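Local coordinates for protein N-acetylglucosamine 2-epimerase (PDB 3GT5) that probably isomerises a sugar, as a member of the N-acylglucosamine 2-epimerase family, though its own substrate is not established, at residues A[34-39]-A[43-48]; A[49-54]-A[86-91]; A[97-100]-A[106-109]; A[156-161]-A[239-244]. One frame throughout, in Å; residues are numbered along the deposited sequence. Where two conformers were deposited one is given.

In the fold
The four contacts differ in depth: one lies at the surface, one is buried and two are partly buried. Interaction 1, a surface hairpin, is held mainly by aromatic rings, and interaction 2 is fully buried and rests on one histidine between two helices. Interaction 3, partly buried, is a bulged backbone ladder; its strand 99-101 pairs with strand 48-50, which leads into interaction 2, and the centres of the two contacts are about 8 Å apart. Interaction 4 consists of salt bridges and water-mediated bonds, joining strand 155-160 of that same sheet to a loop distant in sequence. His48 of interaction 1 bonds Glu106 of interaction 3, while Phe240 in the loop of interaction 4 packs on Trp98 and His50.

Interaction 1: residues A[34-39]-A[43-48]; sequences FHYFRD and IYNATH
Ile43 lays its CG1 and CD1 across the Phe34 side chain at about a right angle, with Ile43 CD1 3.8 Å from Phe34 CD2. It also pairs with Phe37 in an antiparallel, non-hydrogen-bonded position. Tyr44 N then bonds Tyr36 O (3.1 Å, 157°). The Tyr44 ring, its CG set between backbone N and carbonyl carbon (chi1 72°), turns back over segment 34-39: Tyr36 CB sits over the centre of its face, 3.7 Å from the centroid, and the Tyr36 ring edge points to that face. Tyr44 CB covers one face of the Arg38 guanidinium, which also bonds Ser42. The Asn45 amide stacks on the Tyr36 ring, planes 24° apart, while its OD1 takes His48 N (2.9 Å) in an Asx motif. Ala46 CB touches the Phe34 ring. His48 ND1 shares a hydrogen bond with Tyr36 OH (3.0 Å), and a water ties His35 N to Asn45 O and His48 O. The hairpin lies at the surface: Phe37 and His35 pack on Phe57 of helix 51-68, and His48 reaches Glu106 and Thr99 in the neighbouring sheet.

Interaction 2: residues A[49-54]-A[86-91]; sequences RHLVSS and DVHRNP
His88 touches Leu51 and Ser54 with nearly the whole of its side chain, spanning from the last turn of helix 71-88 to the first turn of helix 51-68. Its CB is brushed by Leu51 CD1 at 4.0 Å. With CG anti to the carbonyl carbon (chi1 -77°), the imidazole projects toward segment 49-54. CG and ND1 lie beneath the same methyl, which rests over one face of the ring, offset toward the rim, 3.8 Å from the centroid in a CH-pi contact. ND1 also bonds Ala97 O, outside this pair. CE1 abuts the backbone at Leu51 CA (3.5 Å), and CD2 passes Ser54 CB. At the tip, NE2 meets Ser54 OG at 2.8 Å, near the ring plane, in a hydrogen bond. Both ring nitrogens are therefore engaged, which fixes the rotation of the imidazole in this buried setting. The helix start that receives it is itself capped: the His50 side chain accepts Val52 N at ND1 (3.0 Å, 160°), in the plane of its ring, and His50 O accepts Ser54 N. A histidine N-cap leading from strand 48-50 into helix 51-68, met by the end of the following helix, joins two successive helices of a helix-rich fold, consistent with the (alpha/alpha)6 barrel of the N-acylglucosamine 2-epimerase family.

Interaction 3: residues A[97-100]-A[106-109]; sequences AWTL and EDDT
Thr99 lies across the side chains of Glu106 and Asp107: its OG1 donates to Glu106 OE2 (2.9 Å) and lies 3.1 Å from Asp107 CB. The hydroxyl sits between the backbone N and the carbonyl carbon of its own residue (chi1 58°), which turns it toward the opposite strand. It meets Glu106 OE2 on the anti side, 34° out of the carboxylate plane, and that oxygen also bonds His48. The backbone ladder is bulged twice. Thr99 O receives both Glu106 N (2.9 Å) and Asp107 N (3.2 Å) from one face of its plane, and Asp107 O receives Trp98 N (3.0 Å) with a weak second bond from Thr99 N, so each carbonyl is gripped by two neighbours of the other strand: classic beta bulges. Trp98 and Asp107 lie side by side, ring and carboxylate planes 78° apart, with Trp98 CD1 3.5 Å from Asp107 OD2. The other oxygen, OD1, accepts Thr109 N, which closes an Asx turn, and takes Thr109 OG1 on its syn lone pair (2.7 Å). The hairpin stands between strands 48-50 and 155-160 of the five-stranded sheet; Leu100 packs on helix 71-88, and the Trp98 ring meets His50, His111 and Phe240.

Interaction 4: residues A[156-161]-A[239-244]; sequences YKDEAD and LFRPWG
Both direct salt bridges run through a single nitrogen, Arg241 NH2, which reaches the carboxylates of two consecutive residues, Asp158 and Glu159, although Asp158 CA and Arg241 CA are 11.3 Å apart. It lies 2.9 Å from Asp158 OD1 and 3.2 Å from Glu159 OE1, but the hydrogen bonds within these salt bridges are bent (123° and 133°) and weak. The arginine spans the gap because its chain is extended from CG to NE (chi3 -167°). Asp158 approaches it from the opposite direction, its carboxylate 77° to the guanidinium plane, whereas Glu159 crosses it at about a right angle. Two waters reinforce the grip at the guanidinium edge: one donates to Asp158 OD1 and accepts from Arg241 NE, the other donates to Glu159 OE1 and accepts from Arg241 NH1. NH1 also bonds Tyr231 OH, and Tyr169 gives the guanidinium a cation-pi partner. Two negative groups around one arginine would be expected to stabilise its positive charge. The network ties strand 155-160 to the loop ahead of helix 247-263; Asp158 touches Ala174 of helix 172-189, and Glu159 packs on Thr109 and His111 of the adjoining strand 104-111.

Interaction 1: residues A[34-39]-A[43-48]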
loop_
_atom_site.group_PDB
_atom_site.type_symbol
_atom_site.label_atom_id
_atom_site.label_comp_id
_atom_site.label_asym_id
_atom_site.label_seq_id
_atom_site.Cartn_x
_atom_site.Cartn_y
_atom_site.Cartn_z
ATOM N N PHE A 34 -15.995 -8.250 -6.142
ATOM C CA PHE A 34 -15.238 -9.148 -7.008
ATOM C C PHE A 34 -13.782 -8.636 -7.010
ATOM O O PHE A 34 -13.527 -7.415 -6.946
ATOM C CB PHE A 34 -15.791 -9.163 -8.425
ATOM C CG PHE A 34 -17.230 -9.556 -8.496
ATOM C CD1 PHE A 34 -17.617 -10.890 -8.254
ATOM C CD2 PHE A 34 -18.209 -8.611 -8.786
ATOM C CE1 PHE A 34 -18.968 -11.267 -8.305
ATOM C CE2 PHE A 34 -19.564 -8.996 -8.825
ATOM C CZ PHE A 34 -19.926 -10.325 -8.591
ATOM N N HIS A 35 -12.833 -9.554 -7.092
ATOM C CA HIS A 35 -11.410 -9.217 -6.927
ATOM C C HIS A 35 -10.506 -9.453 -8.152
ATOM O O HIS A 35 -9.315 -9.180 -8.083
ATOM C CB HIS A 35 -10.844 -9.966 -5.715
ATOM C CG HIS A 35 -11.468 -9.560 -4.420
ATOM N ND1 HIS A 35 -11.232 -10.225 -3.239
ATOM C CD2 HIS A 35 -12.321 -8.552 -4.119
ATOM C CE1 HIS A 35 -11.898 -9.636 -2.263
ATOM N NE2 HIS A 35 -12.548 -8.601 -2.762
ATOM N N TYR A 36 -11.058 -9.946 -9.269
ATOM C CA TYR A 36 -10.252 -10.261 -10.445
ATOM C C TYR A 36 -10.884 -9.646 -11.699
ATOM O O TYR A 36 -11.993 -10.051 -12.108
ATOM C CB TYR A 36 -10.139 -11.779 -10.599
ATOM C CG TYR A 36 -9.315 -12.495 -9.529
ATOM C CD1 TYR A 36 -7.976 -12.823 -9.740
ATOM C CD2 TYR A 36 -9.887 -12.868 -8.333
ATOM C CE1 TYR A 36 -7.237 -13.492 -8.783
ATOM C CE2 TYR A 36 -9.159 -13.527 -7.362
ATOM C CZ TYR A 36 -7.834 -13.849 -7.606
ATOM O OH TYR A 36 -7.133 -14.526 -6.650
ATOM N N PHE A 37 -10.211 -8.643 -12.265
ATOM C CA PHE A 37 -10.727 -7.882 -13.401
ATOM C C PHE A 37 -9.776 -7.879 -14.583
ATOM O O PHE A 37 -8.547 -7.647 -14.455
ATOM C CB PHE A 37 -10.963 -6.410 -13.059
ATOM C CG PHE A 37 -11.842 -6.176 -11.848
ATOM C CD1 PHE A 37 -13.146 -5.753 -12.002
ATOM C CD2 PHE A 37 -11.348 -6.324 -10.550
ATOM C CE1 PHE A 37 -13.947 -5.535 -10.906
ATOM C CE2 PHE A 37 -12.163 -6.091 -9.452
ATOM C CZ PHE A 37 -13.453 -5.715 -9.626
ATOM N N ARG A 38 -10.344 -8.105 -15.773
ATOM C CA ARG A 38 -9.631 -7.883 -17.010
ATOM C C ARG A 38 -9.527 -6.399 -17.387
ATOM O O ARG A 38 -10.187 -5.548 -16.779
ATOM C CB ARG A 38 -10.326 -8.609 -18.180
ATOM C CG ARG A 38 -10.399 -10.096 -18.028
ATOM C CD ARG A 38 -10.939 -10.774 -19.314
ATOM N NE ARG A 38 -11.070 -12.201 -19.090
ATOM C CZ ARG A 38 -12.174 -12.827 -18.674
ATOM N NH1 ARG A 38 -13.305 -12.175 -18.425
ATOM N NH2 ARG A 38 -12.142 -14.145 -18.498
ATOM N N ASP A 39 -8.732 -6.102 -18.417
ATOM C CA ASP A 39 -8.520 -4.730 -18.863
ATOM C C ASP A 39 -9.836 -4.022 -19.131
ATOM O O ASP A 39 -9.950 -2.841 -18.871
ATOM C CB ASP A 39 -7.679 -4.667 -20.134
ATOM C CG ASP A 39 -6.182 -4.934 -19.906
ATOM O OD1 ASP A 39 -5.681 -4.841 -18.768
ATOM O OD2 ASP A 39 -5.461 -5.200 -20.903
ATOM N N ILE A 43 -15.172 -9.599 -15.196
ATOM C CA ILE A 43 -14.734 -10.369 -14.024
ATOM C C ILE A 43 -14.283 -11.756 -14.475
ATOM O O ILE A 43 -15.034 -12.500 -15.142
ATOM C CB ILE A 43 -15.819 -10.418 -12.912
ATOM C CG1 ILE A 43 -16.054 -9.026 -12.329
ATOM C CG2 ILE A 43 -15.419 -11.390 -11.764
ATOM C CD1 ILE A 43 -17.390 -8.478 -12.537
ATOM N N TYR A 44 -13.042 -12.112 -14.174
ATOM C CA TYR A 44 -12.513 -13.402 -14.651
ATOM C C TYR A 44 -12.409 -14.467 -13.594
ATOM O O TYR A 44 -12.065 -15.610 -13.905
ATOM C CB TYR A 44 -11.180 -13.215 -15.391
ATOM C CG TYR A 44 -9.929 -12.868 -14.604
ATOM C CD1 TYR A 44 -9.165 -13.856 -13.979
ATOM C CD2 TYR A 44 -9.433 -11.552 -14.590
ATOM C CE1 TYR A 44 -7.977 -13.527 -13.325
ATOM C CE2 TYR A 44 -8.256 -11.234 -13.940
ATOM C CZ TYR A 44 -7.544 -12.204 -13.314
ATOM O OH TYR A 44 -6.375 -11.840 -12.681
ATOM N N ASN A 45 -12.683 -14.106 -12.342
ATOM C CA ASN A 45 -12.789 -15.084 -11.270
ATOM C C ASN A 45 -13.689 -14.427 -10.253
ATOM O O ASN A 45 -13.274 -13.458 -9.617
ATOM C CB ASN A 45 -11.433 -15.402 -10.651
ATOM C CG ASN A 45 -11.509 -16.476 -9.575
ATOM O OD1 ASN A 45 -12.456 -16.535 -8.779
ATOM N ND2 ASN A 45 -10.497 -17.330 -9.537
ATOM N N ALA A 46 -14.923 -14.893 -10.143
ATOM C CA ALA A 46 -15.914 -14.249 -9.282
ATOM C C ALA A 46 -15.967 -14.866 -7.896
ATOM O O ALA A 46 -16.518 -14.263 -6.987
ATOM C CB ALA A 46 -17.331 -14.305 -9.923
ATOM N N THR A 47 -15.435 -16.074 -7.752
ATOM C CA THR A 47 -15.577 -16.834 -6.525
ATOM C C THR A 47 -14.400 -16.686 -5.526
ATOM O O THR A 47 -14.595 -16.824 -4.313
ATOM C CB THR A 47 -15.787 -18.324 -6.855
ATOM O OG1 THR A 47 -16.066 -19.045 -5.651
ATOM C CG2 THR A 47 -14.612 -18.932 -7.527
ATOM N N HIS A 48 -13.195 -16.483 -6.016
ATOM C CA HIS A 48 -12.030 -16.411 -5.130
ATOM C C HIS A 48 -11.916 -14.985 -4.581
ATOM O O HIS A 48 -11.982 -14.023 -5.365
ATOM C CB HIS A 48 -10.739 -16.771 -5.848
ATOM C CG HIS A 48 -9.614 -17.091 -4.905
ATOM N ND1 HIS A 48 -8.614 -16.201 -4.584
ATOM C CD2 HIS A 48 -9.373 -18.207 -4.168
ATOM C CE1 HIS A 48 -7.806 -16.755 -3.691
ATOM N NE2 HIS A 48 -8.247 -17.972 -3.424
HETATM O O HOH W 1 -13.525 -12.549 -7.019
#

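Interaction 2: residues A[49-54]-A[86-91]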
loop_
_atom_site.group_PDB
_atom_site.type_symbol
_atom_site.label_atom_id
_atom_site.label_comp_id
_atom_site.label_asym_id
_atom_site.label_seq_id
_atom_site.Cartn_x
_atom_site.Cartn_y
_atom_site.Cartn_z
ATOM N N ARG A 49 -11.751 -14.860 -3.256
ATOM C CA ARG A 49 -11.620 -13.551 -2.603
ATOM C C ARG A 49 -10.385 -13.495 -1.682
ATOM O O ARG A 49 -9.992 -14.487 -1.046
ATOM C CB ARG A 49 -12.891 -13.200 -1.814
ATOM C CG ARG A 49 -14.195 -13.178 -2.632
ATOM C CD ARG A 49 -14.272 -12.046 -3.659
ATOM N NE ARG A 49 -15.428 -12.312 -4.524
ATOM C CZ ARG A 49 -16.691 -11.979 -4.261
ATOM N NH1 ARG A 49 -17.040 -11.319 -3.169
ATOM N NH2 ARG A 49 -17.643 -12.356 -5.115
ATOM N N HIS A 50 -9.777 -12.313 -1.642
ATOM C CA HIS A 50 -8.568 -12.078 -0.922
ATOM C C HIS A 50 -8.759 -10.940 0.066
ATOM O O HIS A 50 -9.281 -9.854 -0.284
ATOM C CB HIS A 50 -7.427 -11.712 -1.893
ATOM C CG HIS A 50 -6.064 -11.908 -1.312
ATOM N ND1 HIS A 50 -5.574 -11.160 -0.248
ATOM C CD2 HIS A 50 -5.110 -12.821 -1.604
ATOM C CE1 HIS A 50 -4.340 -11.561 0.031
ATOM N NE2 HIS A 50 -4.042 -12.584 -0.765
ATOM N N LEU A 51 -8.261 -11.159 1.278
ATOM C CA LEU A 51 -8.391 -10.140 2.322
ATOM C C LEU A 51 -7.819 -8.802 1.890
ATOM O O LEU A 51 -8.398 -7.783 2.225
ATOM C CB LEU A 51 -7.713 -10.602 3.623
ATOM C CG LEU A 51 -7.814 -9.688 4.822
ATOM C CD1 LEU A 51 -9.272 -9.497 5.285
ATOM C CD2 LEU A 51 -6.918 -10.275 5.941
ATOM N N VAL A 52 -6.691 -8.786 1.179
ATOM C CA VAL A 52 -6.047 -7.517 0.774
ATOM C C VAL A 52 -6.987 -6.737 -0.197
ATOM O O VAL A 52 -7.078 -5.519 -0.083
ATOM C CB VAL A 52 -4.571 -7.739 0.208
ATOM C CG1 VAL A 52 -3.955 -6.410 -0.370
ATOM C CG2 VAL A 52 -3.633 -8.285 1.341
ATOM N N SER A 53 -7.654 -7.405 -1.129
ATOM C CA SER A 53 -8.668 -6.700 -1.965
ATOM C C SER A 53 -9.909 -6.239 -1.184
ATOM O O SER A 53 -10.393 -5.082 -1.353
ATOM C CB SER A 53 -9.047 -7.510 -3.209
ATOM O OG SER A 53 -8.019 -7.403 -4.165
ATOM N N SER A 54 -10.446 -7.117 -0.340
ATOM C CA SER A 54 -11.637 -6.780 0.460
ATOM C C SER A 54 -11.410 -5.490 1.268
ATOM O O SER A 54 -12.288 -4.621 1.351
ATOM C CB SER A 54 -12.024 -7.919 1.435
ATOM O OG SER A 54 -12.500 -9.061 0.744
ATOM N N ASP A 86 -18.163 -9.944 8.661
ATOM C CA ASP A 86 -19.094 -11.070 8.698
ATOM C C ASP A 86 -18.593 -12.307 8.007
ATOM O O ASP A 86 -19.036 -13.433 8.354
ATOM C CB ASP A 86 -20.417 -10.659 8.079
ATOM C CG ASP A 86 -21.065 -9.513 8.836
ATOM O OD1 ASP A 86 -20.622 -9.197 9.979
ATOM O OD2 ASP A 86 -22.017 -8.923 8.290
ATOM N N VAL A 87 -17.672 -12.136 7.048
ATOM C CA VAL A 87 -17.205 -13.258 6.242
ATOM C C VAL A 87 -15.727 -13.555 6.484
ATOM O O VAL A 87 -15.377 -14.700 6.696
ATOM C CB VAL A 87 -17.498 -13.056 4.760
ATOM C CG1 VAL A 87 -17.059 -14.252 3.937
ATOM C CG2 VAL A 87 -18.993 -12.769 4.574
ATOM N N HIS A 88 -14.853 -12.545 6.463
ATOM C CA HIS A 88 -13.418 -12.782 6.731
ATOM C C HIS A 88 -13.136 -13.088 8.198
ATOM O O HIS A 88 -12.353 -13.974 8.502
ATOM C CB HIS A 88 -12.523 -11.600 6.309
ATOM C CG HIS A 88 -12.286 -11.526 4.837
ATOM N ND1 HIS A 88 -11.316 -12.271 4.203
ATOM C CD2 HIS A 88 -12.920 -10.817 3.868
ATOM C CE1 HIS A 88 -11.330 -11.976 2.908
ATOM N NE2 HIS A 88 -12.279 -11.080 2.685
ATOM N N ARG A 89 -13.760 -12.346 9.086
ATOM C CA ARG A 89 -13.409 -12.414 10.490
ATOM C C ARG A 89 -13.958 -13.674 11.154
ATOM O O ARG A 89 -15.130 -14.000 11.018
ATOM C CB ARG A 89 -13.925 -11.206 11.219
ATOM C CG ARG A 89 -13.418 -11.066 12.654
ATOM C CD ARG A 89 -13.966 -9.813 13.315
ATOM N NE ARG A 89 -13.348 -9.684 14.619
ATOM C CZ ARG A 89 -13.876 -10.114 15.758
ATOM N NH1 ARG A 89 -15.098 -10.659 15.767
ATOM N NH2 ARG A 89 -13.191 -9.970 16.887
ATOM N N ASN A 90 -13.070 -14.353 11.857
ATOM C CA ASN A 90 -13.390 -15.525 12.663
ATOM C C ASN A 90 -13.700 -15.057 14.095
ATOM O O ASN A 90 -12.795 -14.621 14.838
ATOM C CB ASN A 90 -12.228 -16.514 12.625
ATOM C CG ASN A 90 -12.489 -17.755 13.446
ATOM O OD1 ASN A 90 -13.442 -17.800 14.234
ATOM N ND2 ASN A 90 -11.637 -18.760 13.279
ATOM N N PRO A 91 -14.985 -15.082 14.476
ATOM C CA PRO A 91 -15.375 -14.618 15.816
ATOM C C PRO A 91 -14.716 -15.390 16.960
ATOM O O PRO A 91 -14.532 -14.824 18.023
ATOM C CB PRO A 91 -16.904 -14.854 15.835
ATOM C CG PRO A 91 -17.296 -14.848 14.403
ATOM C CD PRO A 91 -16.164 -15.544 13.703
#

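Interaction 3: residues A[97-100]-A[106-109]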
loop_
_atom_site.group_PDB
_atom_site.type_symbol
_atom_site.label_atom_id
_atom_site.label_comp_id
_atom_site.label_asym_id
_atom_site.label_seq_id
_atom_site.Cartn_x
_atom_site.Cartn_y
_atom_site.Cartn_z
ATOM N N ALA A 97 -9.713 -14.438 7.699
ATOM C CA ALA A 97 -9.350 -15.321 6.596
ATOM C C ALA A 97 -8.543 -14.542 5.568
ATOM O O ALA A 97 -8.973 -13.475 5.132
ATOM C CB ALA A 97 -10.597 -15.934 5.953
ATOM N N TRP A 98 -7.398 -15.100 5.171
ATOM C CA TRP A 98 -6.548 -14.534 4.117
ATOM C C TRP A 98 -7.199 -14.652 2.734
ATOM O O TRP A 98 -7.237 -13.693 1.960
ATOM C CB TRP A 98 -5.175 -15.238 4.183
ATOM C CG TRP A 98 -4.093 -14.707 3.302
ATOM C CD1 TRP A 98 -3.393 -15.412 2.367
ATOM C CD2 TRP A 98 -3.507 -13.384 3.308
ATOM N NE1 TRP A 98 -2.463 -14.637 1.772
ATOM C CE2 TRP A 98 -2.487 -13.385 2.335
ATOM C CE3 TRP A 98 -3.727 -12.206 4.054
ATOM C CZ2 TRP A 98 -1.708 -12.257 2.069
ATOM C CZ3 TRP A 98 -2.931 -11.082 3.779
ATOM C CH2 TRP A 98 -1.936 -11.117 2.803
ATOM N N THR A 99 -7.674 -15.859 2.400
ATOM C CA THR A 99 -8.412 -16.079 1.159
ATOM C C THR A 99 -9.674 -16.939 1.411
ATOM O O THR A 99 -9.747 -17.761 2.350
ATOM C CB THR A 99 -7.529 -16.761 0.113
ATOM O OG1 THR A 99 -7.063 -17.983 0.665
ATOM C CG2 THR A 99 -6.293 -15.924 -0.292
ATOM N N LEU A 100 -10.685 -16.698 0.581
ATOM C CA LEU A 100 -11.964 -17.382 0.649
ATOM C C LEU A 100 -12.268 -17.889 -0.735
ATOM O O LEU A 100 -11.825 -17.327 -1.736
ATOM C CB LEU A 100 -13.084 -16.448 1.090
ATOM C CG LEU A 100 -12.968 -15.680 2.409
ATOM C CD1 LEU A 100 -13.796 -14.393 2.396
ATOM C CD2 LEU A 100 -13.394 -16.569 3.551
ATOM N N GLU A 106 -10.411 -20.567 2.575
ATOM C CA GLU A 106 -9.424 -21.331 1.842
ATOM C C GLU A 106 -8.072 -21.297 2.548
ATOM O O GLU A 106 -7.407 -22.322 2.654
ATOM C CB GLU A 106 -9.291 -20.831 0.402
ATOM C CG GLU A 106 -8.031 -21.285 -0.303
ATOM C CD GLU A 106 -7.831 -20.608 -1.641
ATOM O OE1 GLU A 106 -8.482 -21.035 -2.619
ATOM O OE2 GLU A 106 -7.009 -19.654 -1.724
ATOM N N ASP A 107 -7.632 -20.119 2.982
ATOM C CA ASP A 107 -6.370 -20.004 3.716
ATOM C C ASP A 107 -6.668 -19.190 4.956
ATOM O O ASP A 107 -7.053 -18.036 4.861
ATOM C CB ASP A 107 -5.299 -19.350 2.841
ATOM C CG ASP A 107 -3.965 -19.274 3.514
ATOM O OD1 ASP A 107 -3.881 -19.624 4.721
ATOM O OD2 ASP A 107 -3.007 -18.883 2.814
ATOM N N ASP A 108 -6.523 -19.813 6.124
ATOM C CA ASP A 108 -6.831 -19.161 7.393
ATOM C C ASP A 108 -5.576 -18.661 8.112
ATOM O O ASP A 108 -5.652 -18.321 9.285
ATOM C CB ASP A 108 -7.606 -20.122 8.324
ATOM C CG ASP A 108 -6.779 -21.343 8.749
ATOM O OD1 ASP A 108 -5.588 -21.471 8.359
ATOM O OD2 ASP A 108 -7.319 -22.173 9.506
ATOM N N THR A 109 -4.454 -18.617 7.405
ATOM C CA THR A 109 -3.199 -18.063 7.948
ATOM C C THR A 109 -3.402 -16.637 8.384
ATOM O O THR A 109 -3.998 -15.841 7.650
ATOM C CB THR A 109 -2.076 -18.099 6.935
ATOM O OG1 THR A 109 -1.896 -19.437 6.478
ATOM C CG2 THR A 109 -0.752 -17.578 7.559
#

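Interaction 4: residues A[156-161]-A[239-244]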
loop_
_atom_site.group_PDB
_atom_site.type_symbol
_atom_site.label_atom_id
_atom_site.label_comp_id
_atom_site.label_asym_id
_atom_site.label_seq_id
_atom_site.Cartn_x
_atom_site.Cartn_y
_atom_site.Cartn_z
ATOM N N TYR A 156 6.366 -5.660 14.603
ATOM C CA TYR A 156 5.424 -6.747 14.586
ATOM C C TYR A 156 6.038 -7.959 13.892
ATOM O O TYR A 156 6.754 -7.826 12.869
ATOM C CB TYR A 156 4.120 -6.350 13.853
ATOM C CG TYR A 156 3.334 -5.277 14.583
ATOM C CD1 TYR A 156 2.459 -5.594 15.625
ATOM C CD2 TYR A 156 3.485 -3.940 14.254
ATOM C CE1 TYR A 156 1.781 -4.590 16.311
ATOM C CE2 TYR A 156 2.789 -2.957 14.919
ATOM C CZ TYR A 156 1.942 -3.282 15.918
ATOM O OH TYR A 156 1.278 -2.258 16.540
ATOM N N LYS A 157 5.713 -9.122 14.440
ATOM C CA LYS A 157 5.964 -10.412 13.787
ATOM C C LYS A 157 5.054 -10.569 12.588
ATOM O O LYS A 157 4.026 -9.899 12.490
ATOM C CB LYS A 157 5.731 -11.542 14.790
ATOM C CG LYS A 157 6.613 -11.380 16.029
ATOM C CD LYS A 157 6.571 -12.589 16.957
ATOM C CE LYS A 157 5.184 -12.849 17.484
ATOM N NZ LYS A 157 5.250 -13.576 18.781
ATOM N N ASP A 158 5.393 -11.472 11.680
ATOM C CA ASP A 158 4.674 -11.491 10.394
ATOM C C ASP A 158 3.499 -12.443 10.249
ATOM O O ASP A 158 2.474 -12.090 9.682
ATOM C CB ASP A 158 5.653 -11.779 9.285
ATOM C CG ASP A 158 5.436 -10.886 8.099
ATOM O OD1 ASP A 158 4.848 -11.388 7.106
ATOM O OD2 ASP A 158 5.866 -9.698 8.163
ATOM N N GLU A 159 3.660 -13.696 10.663
ATOM C CA GLU A 159 2.766 -14.728 10.174
ATOM C C GLU A 159 2.575 -15.826 11.233
ATOM O O GLU A 159 3.551 -16.334 11.729
ATOM C CB GLU A 159 3.325 -15.367 8.899
ATOM C CG GLU A 159 2.416 -16.465 8.306
ATOM C CD GLU A 159 3.100 -17.327 7.270
ATOM O OE1 GLU A 159 3.953 -16.793 6.516
ATOM O OE2 GLU A 159 2.738 -18.537 7.188
ATOM N N ALA A 160 1.321 -16.162 11.531
ATOM C CA ALA A 160 0.967 -17.196 12.496
ATOM C C ALA A 160 -0.149 -18.066 11.910
ATOM O O ALA A 160 -0.957 -17.631 11.059
ATOM C CB ALA A 160 0.578 -16.563 13.850
ATOM N N ASP A 161 -0.174 -19.319 12.336
ATOM C CA ASP A 161 -1.255 -20.177 12.001
ATOM C C ASP A 161 -2.533 -19.806 12.744
ATOM O O ASP A 161 -2.561 -18.875 13.522
ATOM C CB ASP A 161 -0.852 -21.663 12.194
ATOM C CG ASP A 161 -0.760 -22.118 13.670
ATOM O OD1 ASP A 161 -1.162 -21.424 14.631
ATOM O OD2 ASP A 161 -0.262 -23.266 13.858
ATOM N N LEU A 239 4.479 -12.380 -4.722
ATOM C CA LEU A 239 3.692 -11.124 -4.774
ATOM C C LEU A 239 3.914 -10.211 -3.575
ATOM O O LEU A 239 4.014 -8.992 -3.737
ATOM C CB LEU A 239 2.178 -11.448 -4.916
ATOM C CG LEU A 239 1.170 -10.287 -5.074
ATOM C CD1 LEU A 239 1.548 -9.338 -6.199
ATOM C CD2 LEU A 239 -0.286 -10.829 -5.293
ATOM N N PHE A 240 4.026 -10.785 -2.379
ATOM C CA PHE A 240 4.205 -9.990 -1.167
ATOM C C PHE A 240 5.612 -9.987 -0.616
ATOM O O PHE A 240 5.964 -9.082 0.155
ATOM C CB PHE A 240 3.228 -10.469 -0.079
ATOM C CG PHE A 240 1.780 -10.338 -0.483
ATOM C CD1 PHE A 240 1.154 -9.103 -0.486
ATOM C CD2 PHE A 240 1.070 -11.434 -0.926
ATOM C CE1 PHE A 240 -0.199 -8.972 -0.893
ATOM C CE2 PHE A 240 -0.290 -11.294 -1.329
ATOM C CZ PHE A 240 -0.901 -10.066 -1.295
ATOM N N ARG A 241 6.411 -10.983 -1.006
ATOM C CA ARG A 241 7.760 -11.191 -0.465
ATOM C C ARG A 241 8.744 -11.463 -1.618
ATOM O O ARG A 241 9.382 -12.515 -1.671
ATOM C CB ARG A 241 7.783 -12.377 0.516
ATOM C CG ARG A 241 6.996 -12.118 1.811
ATOM C CD ARG A 241 7.150 -13.285 2.762
ATOM N NE ARG A 241 6.174 -13.206 3.849
ATOM C CZ ARG A 241 6.017 -14.126 4.798
ATOM N NH1 ARG A 241 6.783 -15.227 4.859
ATOM N NH2 ARG A 241 5.091 -13.921 5.735
ATOM N N PRO A 242 8.898 -10.468 -2.519
ATOM C CA PRO A 242 9.803 -10.621 -3.653
ATOM C C PRO A 242 11.256 -10.579 -3.194
ATOM O O PRO A 242 11.542 -10.118 -2.095
ATOM C CB PRO A 242 9.475 -9.388 -4.517
ATOM C CG PRO A 242 9.017 -8.369 -3.583
ATOM C CD PRO A 242 8.289 -9.130 -2.475
ATOM N N TRP A 243 12.177 -11.034 -4.022
ATOM C CA TRP A 243 13.593 -10.923 -3.664
ATOM C C TRP A 243 14.201 -9.623 -4.200
ATOM O O TRP A 243 13.932 -9.232 -5.343
ATOM C CB TRP A 243 14.409 -12.110 -4.206
ATOM C CG TRP A 243 15.849 -12.063 -3.687
ATOM C CD1 TRP A 243 16.307 -12.605 -2.511
ATOM C CD2 TRP A 243 16.996 -11.460 -4.311
ATOM N NE1 TRP A 243 17.642 -12.333 -2.342
ATOM C CE2 TRP A 243 18.097 -11.647 -3.436
ATOM C CE3 TRP A 243 17.200 -10.748 -5.514
ATOM C CZ2 TRP A 243 19.381 -11.190 -3.742
ATOM C CZ3 TRP A 243 18.485 -10.285 -5.814
ATOM C CH2 TRP A 243 19.549 -10.481 -4.930
ATOM N N GLY A 244 15.079 -8.997 -3.416
ATOM C CA GLY A 244 15.874 -7.840 -3.867
ATOM C C GLY A 244 15.410 -6.568 -3.178
ATOM O O GLY A 244 14.340 -6.580 -2.525
HETATM O O HOH W 2 4.632 -10.819 4.356
HETATM O O HOH W 3 6.501 -16.950 7.291
#